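Local coordinates for protein isomerase prhC (Penicillium brasilianum, PDB 5X9J) that acts as an isomerase in the biosynthesis of paraherquonin, a fungal meroterpenoid with a highly congested hexacyclic skeleton, at residues Q154-M157 with N158-A162. Numbering follows the deposited sequence.
Sequences QDLM and NRLAA
CD1 of L156 sits over one face of the R159 guanidinium, 4.3 Å from its plane and nearer the margin than the centre. R159 NE makes a weak hydrogen bond back to D155 O, at 3.5 Å, and NH1 is held by the carbonyls of G121 and P123. A bend at chi3 (-81°) turns the head back along the helix, setting R159 NH2 4.0 Å from L156 CB.

The two amides of Q154 and N158 are turned 55° against each other. NE2 of Q154 donates to OD1 of N158 at 2.9 Å; the acceptor is almost within the plane of the glutamine amide, but the donor sits above the carbonyl plane of the asparagine. With chi1 at -173° the Q154 chain leaves pointing away from its own N, and the bend at chi2 brings NE2 round to N158. On the other branch, N158 ND2 donates to a water 2.6 Å away, which in turn donates to OD1 of D155, so both ends of the asparagine amide are gripped. Cut back to alanine, Q154 would take NE2 with it, and N158 OD1 is likely to lose this donor, its amide becoming easier to turn. Q154 also packs on V151 of the second subunit.

On the buried side, L156 CD1 packs against L160 CG at 3.9 Å; L156 continues onto W83 and L160 onto I86, both of helix 73-86, while M157 meets L169. Beneath run regular i to i+4 backbone bonds, such as L160 N to L156 O at 2.8 Å: an amphipathic alpha-helix, 150-162, following strand 141-148, with polar i, i+4 pairing outside and leucines turned inward.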
loop_
_atom_site.group_PDB
_atom_site.type_symbol
_atom_site.label_atom_id
_atom_site.label_comp_id
_atom_site.label_asym_id
_atom_site.label_seq_id
_atom_site.Cartn_x
_atom_site.Cartn_y
_atom_site.Cartn_z
ATOM N N GLN B 154 -7.797 -1.538 -12.288
ATOM C CA GLN B 154 -7.781 -1.311 -13.729
ATOM C C GLN B 154 -8.631 -2.349 -14.458
ATOM O O GLN B 154 -9.286 -2.028 -15.452
ATOM C CB GLN B 154 -6.350 -1.324 -14.277
ATOM C CG GLN B 154 -6.290 -0.917 -15.749
ATOM C CD GLN B 154 -6.936 0.467 -16.018
ATOM O OE1 GLN B 154 -6.647 1.451 -15.328
ATOM N NE2 GLN B 154 -7.824 0.531 -17.017
ATOM N N ASP B 155 -8.618 -3.596 -13.985
ATOM C CA ASP B 155 -9.455 -4.632 -14.584
ATOM C C ASP B 155 -10.932 -4.293 -14.429
ATOM O O ASP B 155 -11.720 -4.483 -15.361
ATOM C CB ASP B 155 -9.166 -5.999 -13.953
ATOM C CG ASP B 155 -7.839 -6.610 -14.414
ATOM O OD1 ASP B 155 -7.264 -6.135 -15.426
ATOM O OD2 ASP B 155 -7.374 -7.581 -13.762
ATOM N N LEU B 156 -11.326 -3.785 -13.257
ATOM C CA LEU B 156 -12.704 -3.334 -13.076
ATOM C C LEU B 156 -13.041 -2.222 -14.060
ATOM O O LEU B 156 -14.078 -2.268 -14.730
ATOM C CB LEU B 156 -12.937 -2.863 -11.640
ATOM C CG LEU B 156 -14.305 -2.190 -11.422
ATOM C CD1 LEU B 156 -15.463 -3.168 -11.689
ATOM C CD2 LEU B 156 -14.419 -1.612 -10.029
ATOM N N MET B 157 -12.160 -1.218 -14.168
ATOM C CA MET B 157 -12.400 -0.112 -15.089
ATOM C C MET B 157 -12.522 -0.600 -16.526
ATOM O O MET B 157 -13.349 -0.088 -17.291
ATOM C CB MET B 157 -11.283 0.928 -14.985
ATOM C CG MET B 157 -11.175 1.569 -13.624
ATOM S SD MET B 157 -12.723 2.379 -13.168
ATOM C CE MET B 157 -12.840 3.567 -14.500
ATOM N N ASN B 158 -11.699 -1.574 -16.917
ATOM C CA ASN B 158 -11.810 -2.134 -18.259
ATOM C C ASN B 158 -13.151 -2.841 -18.453
ATOM O O ASN B 158 -13.785 -2.706 -19.501
ATOM C CB ASN B 158 -10.659 -3.109 -18.525
ATOM C CG ASN B 158 -9.313 -2.408 -18.675
ATOM O OD1 ASN B 158 -9.237 -1.202 -18.912
ATOM N ND2 ASN B 158 -8.246 -3.177 -18.555
ATOM N N ARG B 159 -13.586 -3.621 -17.459
ATOM C CA ARG B 159 -14.872 -4.303 -17.572
ATOM C C ARG B 159 -16.020 -3.302 -17.623
ATOM O O ARG B 159 -16.968 -3.480 -18.396
ATOM C CB ARG B 159 -15.049 -5.286 -16.414
ATOM C CG ARG B 159 -14.176 -6.544 -16.531
ATOM C CD ARG B 159 -14.428 -7.515 -15.370
ATOM N NE ARG B 159 -13.683 -7.116 -14.177
ATOM C CZ ARG B 159 -14.094 -7.283 -12.918
ATOM N NH1 ARG B 159 -15.275 -7.845 -12.641
ATOM N NH2 ARG B 159 -13.313 -6.877 -11.924
ATOM N N LEU B 160 -15.943 -2.239 -16.816
ATOM C CA LEU B 160 -16.963 -1.197 -16.848
ATOM C C LEU B 160 -16.983 -0.487 -18.192
ATOM O O LEU B 160 -18.058 -0.178 -18.723
ATOM C CB LEU B 160 -16.727 -0.178 -15.725
ATOM C CG LEU B 160 -16.913 -0.650 -14.282
ATOM C CD1 LEU B 160 -16.530 0.472 -13.314
ATOM C CD2 LEU B 160 -18.353 -1.123 -14.030
ATOM N N ALA B 161 -15.800 -0.198 -18.753
ATOM C CA ALA B 161 -15.759 0.540 -20.010
ATOM C C ALA B 161 -16.347 -0.274 -21.153
ATOM O O ALA B 161 -16.977 0.292 -22.050
ATOM C CB ALA B 161 -14.327 0.966 -20.341
ATOM N N ALA B 162 -16.160 -1.595 -21.138
ATOM C CA ALA B 162 -16.788 -2.436 -22.150
ATOM C C ALA B 162 -18.314 -2.381 -22.074
ATOM O O ALA B 162 -18.987 -2.703 -23.058
ATOM C CB ALA B 162 -16.299 -3.877 -22.006
HETATM O O HOH W 1 -8.450 -5.690 -18.088
#